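Side-chain contacts in lipase (Penicillium expansum, PDB 3G7N), which hydrolyses triacylglycerols and related acylglycerols, releasing free fatty acids, as a secreted alkaline lipase of the alpha/beta hydrolase superfamily: residues 112-117 / 147-152; 192-195 / 200-203; 9-14 / 243-248; 37-40 / 45-48. All blocks are in the same frame, centred on the assembly; numbering follows the deposited sequence.

How the contacts relate
Along the chain the 37-40/45-48 hairpin comes first, then the helix contact 112-117/147-152, then the loop contact 192-195/200-203; contact 3 spans all of them, bringing helix 8-23 against the late turn 243-248. Contacts 1 and 4 are the closest pair, with centres about 18 Å apart, and both involve one side of the central mixed sheet: the hairpin supplies two of its strands, and helix 97-120, which carries 112-117, packs on them. Contacts 1 and 2 lie on opposite sides of the chain's centre, their centres about 30 Å apart. Contacts 2 and 3 are nearer the catalytic residues, which here, as in alpha/beta hydrolases generally, sit on loops following strands of the sheet.

Contact 1. Residues 112-117 / 147-152; sequences TEVKAL and QNFPDK
Val114 and Lys115 of helix 97-120 receive the ring of Phe149, the first residue beyond the end of helix 133-148, so two helices of the alpha/beta hydrolase fold meet in part through an aromatic side chain. Val114 is buried and makes the closer approach: its CG1 comes within 3.5 Å of Phe149 CE2, and its CB also lies near that atom. The valine places CG1 anti to its backbone N (chi1 171°), which turns this methyl to the ring, and Val114 also touches Val49 of strand 45-52. One residue on, Lys115 offers backbone and the root of its side chain: its N stands 3.9 Å from Phe149 CZ, and its CB 4.1 Å from Phe149 CE1. From there the lysine chain runs extended away from the ring, leaving its ammonium group outside the contact. No hydrogen bond joins the segments.

On the other side, Phe149 leaves helical geometry and opens a type I turn to Lys152, closed by a bond from Lys152 N to Phe149 O of 3.1 Å. Ile111 and Ile118 of helix 97-120 also touch the ring. With an alanine in place of Phe149, a gap would probably open beside Val114 and the packing against Ile111 and Ile118 would be lost. One face of the phenyl is backed by the preceding residue, Asn148, whose CB lies 3.9 Å above the ring plane, offset toward the rim.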
loop_
_atom_site.group_PDB
_atom_site.type_symbol
_atom_site.label_atom_id
_atom_site.label_comp_id
_atom_site.label_asym_id
_atom_site.label_seq_id
_atom_site.Cartn_x
_atom_site.Cartn_y
_atom_site.Cartn_z
ATOM N N THR A 112 -3.571 -4.638 17.126
ATOM C CA THR A 112 -3.848 -5.693 18.104
ATOM C C THR A 112 -3.648 -7.086 17.517
ATOM O O THR A 112 -3.023 -7.947 18.128
ATOM C CB THR A 112 -5.272 -5.553 18.672
ATOM O OG1 THR A 112 -5.362 -4.319 19.397
ATOM C CG2 THR A 112 -5.595 -6.694 19.637
ATOM N N GLU A 113 -4.122 -7.302 16.298
ATOM C CA GLU A 113 -3.982 -8.610 15.673
ATOM C C GLU A 113 -2.535 -8.873 15.285
ATOM O O GLU A 113 -2.022 -9.980 15.498
ATOM C CB GLU A 113 -4.900 -8.741 14.455
ATOM C CG GLU A 113 -4.746 -10.064 13.719
ATOM C CD GLU A 113 -5.185 -11.284 14.527
ATOM O OE1 GLU A 113 -5.816 -11.128 15.597
ATOM O OE2 GLU A 113 -5.040 -12.410 14.008
ATOM N N VAL A 114 -1.837 -7.871 14.777
ATOM C CA VAL A 114 -0.424 -8.059 14.462
ATOM C C VAL A 114 0.370 -8.430 15.729
ATOM O O VAL A 114 1.233 -9.322 15.695
ATOM C CB VAL A 114 0.179 -6.835 13.743
ATOM C CG1 VAL A 114 1.711 -6.961 13.612
ATOM C CG2 VAL A 114 -0.481 -6.636 12.374
ATOM N N LYS A 115 0.058 -7.780 16.849
ATOM C CA LYS A 115 0.756 -8.078 18.095
ATOM C C LYS A 115 0.483 -9.503 18.561
ATOM O O LYS A 115 1.409 -10.221 18.951
ATOM C CB LYS A 115 0.359 -7.084 19.176
ATOM C CG LYS A 115 1.218 -7.159 20.429
ATOM C CD LYS A 115 0.684 -6.222 21.502
ATOM C CE LYS A 115 1.640 -6.157 22.691
ATOM N NZ LYS A 115 1.331 -5.023 23.614
ATOM N N ALA A 116 -0.743 -9.973 18.369
ATOM C CA ALA A 116 -1.061 -11.348 18.692
ATOM C C ALA A 116 -0.298 -12.324 17.790
ATOM O O ALA A 116 0.188 -13.367 18.248
ATOM C CB ALA A 116 -2.562 -11.578 18.583
ATOM N N LEU A 117 -0.180 -12.003 16.505
ATOM C CA LEU A 117 0.525 -12.881 15.587
ATOM C C LEU A 117 2.025 -12.889 15.856
ATOM O O LEU A 117 2.676 -13.927 15.723
ATOM C CB LEU A 117 0.211 -12.518 14.134
ATOM C CG LEU A 117 -1.200 -12.889 13.684
ATOM C CD1 LEU A 117 -1.522 -12.215 12.348
ATOM C CD2 LEU A 117 -1.332 -14.389 13.563
ATOM N N GLN A 147 6.273 2.222 13.635
ATOM C CA GLN A 147 6.271 2.923 14.917
ATOM C C GLN A 147 5.833 1.995 16.049
ATOM O O GLN A 147 6.368 2.074 17.173
ATOM C CB GLN A 147 5.345 4.129 14.845
ATOM C CG GLN A 147 5.896 5.263 14.006
ATOM C CD GLN A 147 6.801 6.169 14.805
ATOM O OE1 GLN A 147 7.968 6.364 14.452
ATOM N NE2 GLN A 147 6.250 6.784 15.822
ATOM N N ASN A 148 4.870 1.114 15.787
ATOM C CA ASN A 148 4.396 0.198 16.822
ATOM C C ASN A 148 5.293 -1.009 17.034
ATOM O O ASN A 148 5.351 -1.552 18.146
ATOM C CB ASN A 148 2.971 -0.261 16.537
ATOM C CG ASN A 148 1.931 0.738 17.023
ATOM O OD1 ASN A 148 1.547 0.718 18.195
ATOM N ND2 ASN A 148 1.530 1.676 16.157
ATOM N N PHE A 149 6.032 -1.410 16.005
ATOM C CA PHE A 149 6.838 -2.631 16.042
ATOM C C PHE A 149 8.258 -2.356 15.530
ATOM O O PHE A 149 8.699 -2.929 14.539
ATOM C CB PHE A 149 6.152 -3.757 15.245
ATOM C CG PHE A 149 4.734 -4.009 15.663
ATOM C CD1 PHE A 149 4.451 -4.568 16.904
ATOM C CD2 PHE A 149 3.675 -3.721 14.813
ATOM C CE1 PHE A 149 3.165 -4.781 17.305
ATOM C CE2 PHE A 149 2.378 -3.929 15.216
ATOM C CZ PHE A 149 2.117 -4.500 16.447
ATOM N N PRO A 150 9.022 -1.533 16.285
ATOM C CA PRO A 150 10.319 -1.073 15.797
ATOM C C PRO A 150 11.423 -2.144 15.769
ATOM O O PRO A 150 12.407 -1.993 15.042
ATOM C CB PRO A 150 10.690 0.043 16.781
ATOM C CG PRO A 150 9.928 -0.267 18.020
ATOM C CD PRO A 150 8.627 -0.852 17.532
ATOM N N ASP A 151 11.171 -3.290 16.381
ATOM C CA ASP A 151 12.129 -4.391 16.327
ATOM C C ASP A 151 11.853 -5.419 15.233
ATOM O O ASP A 151 12.461 -6.488 15.222
ATOM C CB ASP A 151 12.221 -5.076 17.693
ATOM C CG ASP A 151 10.905 -5.677 18.134
ATOM O OD1 ASP A 151 9.862 -5.362 17.519
ATOM O OD2 ASP A 151 10.888 -6.375 19.176
ATOM N N LYS A 152 10.951 -5.099 14.297
ATOM C CA LYS A 152 10.619 -6.044 13.223
ATOM C C LYS A 152 11.040 -5.481 11.878
ATOM O O LYS A 152 10.761 -4.308 11.580
ATOM C CB LYS A 152 9.115 -6.312 13.200
ATOM C CG LYS A 152 8.582 -6.966 14.460
ATOM C CD LYS A 152 9.142 -8.372 14.678
ATOM C CE LYS A 152 8.815 -8.856 16.093
ATOM N NZ LYS A 152 9.183 -10.283 16.251
#

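Contact 2. Residues 192-195 / 200-203; sequences NMYS and NFKH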
loop_
_atom_site.group_PDB
_atom_site.type_symbol
_atom_site.label_atom_id
_atom_site.label_comp_id
_atom_site.label_asym_id
_atom_site.label_seq_id
_atom_site.Cartn_x
_atom_site.Cartn_y
_atom_site.Cartn_z
ATOM N N ASN A 192 -0.426 10.416 -10.028
ATOM C CA ASN A 192 -0.172 11.824 -10.402
ATOM C C ASN A 192 -1.193 12.764 -9.790
ATOM O O ASN A 192 -1.104 13.984 -9.963
ATOM C CB ASN A 192 -0.182 11.948 -11.931
ATOM C CG ASN A 192 0.946 11.169 -12.559
ATOM O OD1 ASN A 192 2.024 11.029 -11.958
ATOM N ND2 ASN A 192 0.727 10.640 -13.751
ATOM N N MET A 193 -2.174 12.226 -9.085
ATOM C CA MET A 193 -3.125 13.086 -8.399
ATOM C C MET A 193 -2.423 13.890 -7.326
ATOM O O MET A 193 -1.493 13.393 -6.679
ATOM C CB MET A 193 -4.241 12.270 -7.784
ATOM C CG MET A 193 -5.129 11.649 -8.839
ATOM S SD MET A 193 -6.344 10.463 -8.217
ATOM C CE MET A 193 -7.503 11.593 -7.446
ATOM N N TYR A 194 -2.835 15.148 -7.181
ATOM C CA TYR A 194 -2.414 16.002 -6.064
ATOM C C TYR A 194 -0.970 16.475 -6.239
ATOM O O TYR A 194 -0.359 16.953 -5.278
ATOM C CB TYR A 194 -2.644 15.340 -4.682
ATOM C CG TYR A 194 -3.990 14.672 -4.544
ATOM C CD1 TYR A 194 -5.161 15.298 -4.971
ATOM C CD2 TYR A 194 -4.092 13.364 -4.047
ATOM C CE1 TYR A 194 -6.380 14.663 -4.872
ATOM C CE2 TYR A 194 -5.316 12.754 -3.898
ATOM C CZ TYR A 194 -6.440 13.360 -4.402
ATOM O OH TYR A 194 -7.664 12.750 -4.198
ATOM N N SER A 195 -0.427 16.352 -7.446
ATOM C CA SER A 195 0.924 16.803 -7.759
ATOM C C SER A 195 1.016 18.271 -8.170
ATOM O O SER A 195 2.105 18.807 -8.314
ATOM C CB SER A 195 1.533 15.931 -8.859
ATOM O OG SER A 195 0.754 15.997 -10.035
ATOM N N ASN A 200 0.038 20.046 -3.966
ATOM C CA ASN A 200 1.416 19.817 -3.538
ATOM C C ASN A 200 1.546 18.704 -2.494
ATOM O O ASN A 200 2.431 18.759 -1.629
ATOM C CB ASN A 200 2.009 21.126 -2.992
ATOM C CG ASN A 200 3.522 21.159 -3.043
ATOM O OD1 ASN A 200 4.143 20.724 -4.013
ATOM N ND2 ASN A 200 4.121 21.714 -2.005
ATOM N N PHE A 201 0.804 17.618 -2.675
ATOM C CA PHE A 201 1.051 16.417 -1.856
ATOM C C PHE A 201 2.301 15.680 -2.339
ATOM O O PHE A 201 2.631 15.697 -3.521
ATOM C CB PHE A 201 -0.145 15.456 -1.917
ATOM C CG PHE A 201 -1.388 15.942 -1.219
ATOM C CD1 PHE A 201 -1.483 17.227 -0.677
ATOM C CD2 PHE A 201 -2.495 15.108 -1.134
ATOM C CE1 PHE A 201 -2.672 17.650 -0.059
ATOM C CE2 PHE A 201 -3.645 15.503 -0.495
ATOM C CZ PHE A 201 -3.783 16.814 -0.063
ATOM N N LYS A 202 2.907 14.914 -1.423
ATOM C CA LYS A 202 4.229 14.340 -1.629
ATOM C C LYS A 202 4.224 12.847 -1.360
ATOM O O LYS A 202 3.700 12.391 -0.328
ATOM C CB LYS A 202 5.263 15.035 -0.732
ATOM C CG LYS A 202 5.342 16.559 -0.939
ATOM C CD LYS A 202 5.809 16.904 -2.345
ATOM C CE LYS A 202 6.013 18.410 -2.522
ATOM N NZ LYS A 202 6.408 18.725 -3.931
ATOM N N HIS A 203 4.857 12.131 -2.280
ATOM C CA HIS A 203 5.138 10.705 -2.135
ATOM C C HIS A 203 6.383 10.479 -1.283
ATOM O O HIS A 203 7.267 11.352 -1.204
ATOM C CB HIS A 203 5.386 10.069 -3.501
ATOM C CG HIS A 203 4.149 9.868 -4.312
ATOM N ND1 HIS A 203 3.170 8.961 -3.961
ATOM C CD2 HIS A 203 3.807 10.353 -5.527
ATOM C CE1 HIS A 203 2.274 8.902 -4.930
ATOM N NE2 HIS A 203 2.644 9.725 -5.897
HETATM O O HOH W 1 3.957 20.468 -6.826
#
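Tyr194 and Phe201 bring together two irregular segments of the loop that leads from strand 179-185 to strand 206-210, with Tyr194 CA and Phe201 CA 5.5 Å apart. Residues 192-195 form a type II turn, in which Tyr194 takes a positive phi of 74°. Its carbonyl is left facing the other segment, where Phe201 N donates to Tyr194 O at 2.9 Å. The N-H...O angle is 142°, so the bond is bent, although the nitrogen lies almost in line with the C=O bond. Within the turn, Ser195 OG donates to Asn192 O at 2.7 Å and ties its two ends together.

Beside the backbone bond the aromatic side chains meet. Phe201 CD2 comes to 3.6 Å from Tyr194 CB and nearly as close to Tyr194 CG, so the CD2 side of the phenyl lies against the base of the tyrosine. The two rings are inclined at 50° to each other, with centroids 5.2 Å apart. Met193 CB sits over the centre of one face of the Tyr194 ring, while Ile75 and Ile77 touch the tyrosine from another loop.

At the outer end, a water lies 2.9 Å from Ser195 O and 2.8 Å from Asn200 OD1, linking the two, and Lys202 NZ also bonds to Asn200 OD1. The contact thus combines the direct backbone bond with buried aromatic packing on one flank and a water-mediated polar link on the other, with the Tyr194 side chain about 10 Å from that of the nucleophile Ser132.

Contact 3. Residues 9-14 / 243-248; sequences PDLHRA and ASFGVV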
loop_
_atom_site.group_PDB
_atom_site.type_symbol
_atom_site.label_atom_id
_atom_site.label_comp_id
_atom_site.label_asym_id
_atom_site.label_seq_id
_atom_site.Cartn_x
_atom_site.Cartn_y
_atom_site.Cartn_z
ATOM N N PRO A 9 9.028 -10.249 -9.269
ATOM C CA PRO A 9 8.290 -11.317 -8.598
ATOM C C PRO A 9 7.607 -10.882 -7.293
ATOM O O PRO A 9 6.455 -11.252 -7.069
ATOM C CB PRO A 9 9.361 -12.382 -8.340
ATOM C CG PRO A 9 10.328 -12.181 -9.483
ATOM C CD PRO A 9 10.375 -10.684 -9.691
ATOM N N ASP A 10 8.272 -10.052 -6.502
ATOM C CA ASP A 10 7.643 -9.639 -5.246
ATOM C C ASP A 10 6.472 -8.685 -5.510
ATOM O O ASP A 10 5.484 -8.682 -4.789
ATOM C CB ASP A 10 8.645 -9.020 -4.265
ATOM C CG ASP A 10 9.563 -10.051 -3.636
ATOM O OD1 ASP A 10 9.269 -11.256 -3.765
ATOM O OD2 ASP A 10 10.511 -9.637 -2.936
ATOM N N LEU A 11 6.584 -7.850 -6.531
ATOM C CA LEU A 11 5.525 -6.889 -6.819
ATOM C C LEU A 11 4.335 -7.589 -7.470
ATOM O O LEU A 11 3.176 -7.226 -7.224
ATOM C CB LEU A 11 6.059 -5.754 -7.687
ATOM C CG LEU A 11 7.016 -4.816 -6.953
ATOM C CD1 LEU A 11 7.841 -4.003 -7.946
ATOM C CD2 LEU A 11 6.271 -3.923 -5.966
ATOM N N HIS A 12 4.608 -8.614 -8.271
ATOM C CA HIS A 12 3.579 -9.458 -8.838
ATOM C C HIS A 12 2.783 -10.174 -7.734
ATOM O O HIS A 12 1.565 -10.199 -7.751
ATOM C CB HIS A 12 4.209 -10.468 -9.830
ATOM C CG HIS A 12 3.224 -11.372 -10.491
ATOM N ND1 HIS A 12 2.352 -10.943 -11.470
ATOM C CD2 HIS A 12 3.051 -12.714 -10.403
ATOM C CE1 HIS A 12 1.670 -11.972 -11.937
ATOM N NE2 HIS A 12 2.031 -13.049 -11.263
ATOM N N ARG A 13 3.497 -10.703 -6.737
ATOM C CA ARG A 13 2.841 -11.278 -5.564
ATOM C C ARG A 13 1.989 -10.235 -4.836
ATOM O O ARG A 13 0.870 -10.518 -4.455
ATOM C CB ARG A 13 3.853 -11.923 -4.610
ATOM C CG ARG A 13 3.219 -12.382 -3.301
ATOM C CD ARG A 13 4.232 -13.102 -2.402
ATOM N NE ARG A 13 3.698 -13.387 -1.072
ATOM C CZ ARG A 13 3.764 -12.552 -0.041
ATOM N NH1 ARG A 13 4.305 -11.352 -0.168
ATOM N NH2 ARG A 13 3.257 -12.931 1.128
ATOM N N ALA A 14 2.540 -9.046 -4.649
ATOM C CA ALA A 14 1.806 -7.983 -3.985
ATOM C C ALA A 14 0.500 -7.689 -4.734
ATOM O O ALA A 14 -0.527 -7.429 -4.117
ATOM C CB ALA A 14 2.658 -6.741 -3.889
ATOM N N ALA A 243 -4.844 -2.476 -13.235
ATOM C CA ALA A 243 -3.832 -3.537 -13.270
ATOM C C ALA A 243 -2.569 -3.089 -12.563
ATOM O O ALA A 243 -2.220 -1.913 -12.554
ATOM C CB ALA A 243 -3.521 -3.940 -14.722
ATOM N N SER A 244 -1.834 -4.070 -12.048
ATOM C CA SER A 244 -0.506 -3.804 -11.499
ATOM C C SER A 244 0.372 -5.038 -11.661
ATOM O O SER A 244 -0.059 -6.143 -11.372
ATOM C CB SER A 244 -0.623 -3.471 -10.010
ATOM O OG SER A 244 0.513 -2.729 -9.589
ATOM N N PHE A 245 1.567 -4.842 -12.220
ATOM C CA PHE A 245 2.536 -5.939 -12.382
ATOM C C PHE A 245 1.902 -7.198 -12.939
ATOM O O PHE A 245 2.174 -8.305 -12.474
ATOM C CB PHE A 245 3.329 -6.174 -11.098
ATOM C CG PHE A 245 4.118 -4.983 -10.684
ATOM C CD1 PHE A 245 5.345 -4.703 -11.280
ATOM C CD2 PHE A 245 3.495 -3.994 -9.939
ATOM C CE1 PHE A 245 5.950 -3.446 -11.100
ATOM C CE2 PHE A 245 4.081 -2.777 -9.753
ATOM C CZ PHE A 245 5.276 -2.466 -10.378
ATOM N N GLY A 246 1.099 -7.022 -13.977
ATOM C CA GLY A 246 0.596 -8.152 -14.745
ATOM C C GLY A 246 -0.702 -8.734 -14.203
ATOM O O GLY A 246 -1.233 -9.688 -14.760
ATOM N N VAL A 247 -1.243 -8.137 -13.140
ATOM C CA VAL A 247 -2.474 -8.632 -12.520
ATOM C C VAL A 247 -3.586 -7.605 -12.670
ATOM O O VAL A 247 -3.461 -6.474 -12.181
ATOM C CB VAL A 247 -2.254 -8.891 -11.015
ATOM C CG1 VAL A 247 -3.546 -9.379 -10.374
ATOM C CG2 VAL A 247 -1.082 -9.872 -10.793
ATOM N N VAL A 248 -4.690 -7.993 -13.296
ATOM C CA VAL A 248 -5.882 -7.158 -13.329
ATOM C C VAL A 248 -6.701 -7.447 -12.082
ATOM O O VAL A 248 -6.979 -8.603 -11.754
ATOM C CB VAL A 248 -6.730 -7.456 -14.591
ATOM C CG1 VAL A 248 -8.070 -6.741 -14.552
ATOM C CG2 VAL A 248 -5.933 -7.128 -15.868
#
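His12 and Leu11 on helix 8-23 hold the type I' turn of a small two-stranded hairpin, residues 243-248, which follows the catalytic His241 in this alpha/beta hydrolase. One hydrogen bond joins the segments: His12 ND1 donates to Phe245 O at 2.8 Å, almost straight at 175°. The acceptor lies in the imidazole plane, at the ring edge, and the turn carbonyl points directly at the nitrogen. A chi1 of -179°, with CG opposite the main-chain N, carries the imidazole to the turn carbonyl. A leucine in place of His12 would probably leave the Phe245 carbonyl without this donor and the turn less firmly tied to the helix.

The CH-pi contact belongs to Leu11, whose CB stands over one face of the Phe245 ring, 3.7 Å from its centroid. Phe8 and Ser210 also touch this ring, while Tyr208 touches the leucine.

Van der Waals contacts add to these. Leu11 CD1 reaches the far part of the phenyl, 3.7 Å from Phe245 CE1. At the last residue of the turn, the side chain of Val247 crosses that of His12 at about a right angle, its CG2 lying 3.6 Å from His12 CE1.

Contact 4. Residues 37-40 / 45-48; sequences RIYD and TNGF
Asp40 and Thr45 form the hydrogen-bonded pair next to the turn of an antiparallel beta hairpin, the strands at 176°. Asp40 N donates to Thr45 O at 2.7 Å, nearly straight at 170°, and Thr45 N returns a bond to Asp40 O at 2.8 Å. Two residues along, Ile38 and Gly47 repeat the exchange: Ile38 N binds Gly47 O at 2.9 Å, and Gly47 N binds Ile38 O at 3.0 Å. Both donors sit well off the carbonyl planes. Between the pairs, CA-H...O contacts from Tyr39 to Thr45 O and from Asn46 to Ile38 O fill out the non-hydrogen-bonded positions.

The polar ends of Asp40 and Thr45 are drawn to Thr43 in the connecting turn, whose OG1 meets Asp40 OD2 and Thr45 OG1, while Asp40 CB and Thr45 CB touch across the strands. On the opposite face, Arg37 and Phe48 lie side by side, the pair farthest from the turn within these segments. The arginine chain bends at chi3, which puts Phe48 CE1 over one face of the guanidinium, 3.6 Å from Arg37 NH2. The two planes are 51° apart. Arg37 NH1 also bonds to Cys25 O, which helps fix the group's rotation.

On the face shared by Ile38, Asp40 and Thr45, Ile38 CB rests 3.6 Å from Gly47 O, and Val106, Ile110, Ala105 and Pro102 of helix 97-120 touch these three side chains. Beyond strand 45-52 lies strand 57-62, bound to Phe48 through the backbone of Ile61, so the hairpin is built into the central sheet with helix 97-120 against one face.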
loop_
_atom_site.group_PDB
_atom_site.type_symbol
_atom_site.label_atom_id
_atom_site.label_comp_id
_atom_site.label_asym_id
_atom_site.label_seq_id
_atom_site.Cartn_x
_atom_site.Cartn_y
_atom_site.Cartn_z
ATOM N N ARG A 37 -10.435 -10.612 9.634
ATOM C CA ARG A 37 -10.983 -9.817 8.535
ATOM C C ARG A 37 -11.421 -8.464 9.045
ATOM O O ARG A 37 -12.195 -8.381 9.995
ATOM C CB ARG A 37 -12.117 -10.591 7.860
ATOM C CG ARG A 37 -11.622 -11.974 7.370
ATOM C CD ARG A 37 -12.720 -12.874 6.824
ATOM N NE ARG A 37 -13.043 -12.549 5.443
ATOM C CZ ARG A 37 -12.379 -13.031 4.392
ATOM N NH1 ARG A 37 -11.416 -13.923 4.566
ATOM N NH2 ARG A 37 -12.779 -12.722 3.171
ATOM N N ILE A 38 -10.768 -7.433 8.507
ATOM C CA ILE A 38 -10.896 -6.031 8.904
ATOM C C ILE A 38 -12.033 -5.364 8.115
ATOM O O ILE A 38 -12.113 -5.496 6.895
ATOM C CB ILE A 38 -9.584 -5.270 8.578
ATOM C CG1 ILE A 38 -8.371 -5.942 9.239
ATOM C CG2 ILE A 38 -9.706 -3.800 8.977
ATOM C CD1 ILE A 38 -8.416 -5.968 10.769
ATOM N N TYR A 39 -12.975 -4.744 8.825
ATOM C CA TYR A 39 -14.120 -4.130 8.148
ATOM C C TYR A 39 -14.577 -2.868 8.887
ATOM O O TYR A 39 -14.569 -2.845 10.122
ATOM C CB TYR A 39 -15.254 -5.157 8.042
ATOM C CG TYR A 39 -16.463 -4.703 7.257
ATOM C CD1 TYR A 39 -16.328 -4.075 6.023
ATOM C CD2 TYR A 39 -17.745 -5.001 7.703
ATOM C CE1 TYR A 39 -17.437 -3.618 5.328
ATOM C CE2 TYR A 39 -18.861 -4.573 7.006
ATOM C CZ TYR A 39 -18.702 -3.899 5.811
ATOM O OH TYR A 39 -19.816 -3.522 5.094
ATOM N N ASP A 40 -14.642 -1.758 8.152
ATOM C CA ASP A 40 -15.371 -0.556 8.603
ATOM C C ASP A 40 -16.406 -0.082 7.570
ATOM O O ASP A 40 -16.062 0.343 6.471
ATOM C CB ASP A 40 -14.391 0.586 8.930
ATOM C CG ASP A 40 -15.077 1.765 9.613
ATOM O OD1 ASP A 40 -15.662 1.559 10.695
ATOM O OD2 ASP A 40 -15.165 2.838 8.983
ATOM N N THR A 45 -13.937 0.518 4.641
ATOM C CA THR A 45 -12.540 0.051 4.756
ATOM C C THR A 45 -12.552 -1.450 4.985
ATOM O O THR A 45 -13.251 -1.931 5.871
ATOM C CB THR A 45 -11.817 0.696 5.965
ATOM O OG1 THR A 45 -11.882 2.126 5.867
ATOM C CG2 THR A 45 -10.342 0.266 6.002
ATOM N N ASN A 46 -11.845 -2.180 4.139
ATOM C CA ASN A 46 -11.825 -3.622 4.222
ATOM C C ASN A 46 -10.391 -4.074 4.089
ATOM O O ASN A 46 -9.598 -3.468 3.374
ATOM C CB ASN A 46 -12.658 -4.216 3.082
ATOM C CG ASN A 46 -14.143 -4.091 3.320
ATOM O OD1 ASN A 46 -14.781 -5.026 3.812
ATOM N ND2 ASN A 46 -14.717 -2.961 2.915
ATOM N N GLY A 47 -10.066 -5.180 4.733
ATOM C CA GLY A 47 -8.773 -5.795 4.486
ATOM C C GLY A 47 -8.648 -7.068 5.280
ATOM O O GLY A 47 -9.641 -7.567 5.815
ATOM N N PHE A 48 -7.415 -7.557 5.382
ATOM C CA PHE A 48 -7.128 -8.863 5.973
ATOM C C PHE A 48 -5.880 -8.680 6.797
ATOM O O PHE A 48 -4.934 -8.030 6.353
ATOM C CB PHE A 48 -6.698 -9.878 4.886
ATOM C CG PHE A 48 -7.668 -10.091 3.775
ATOM C CD1 PHE A 48 -9.019 -10.260 4.039
ATOM C CD2 PHE A 48 -7.187 -10.420 2.503
ATOM C CE1 PHE A 48 -9.892 -10.644 3.030
ATOM C CE2 PHE A 48 -8.053 -10.828 1.496
ATOM C CZ PHE A 48 -9.410 -10.919 1.760
#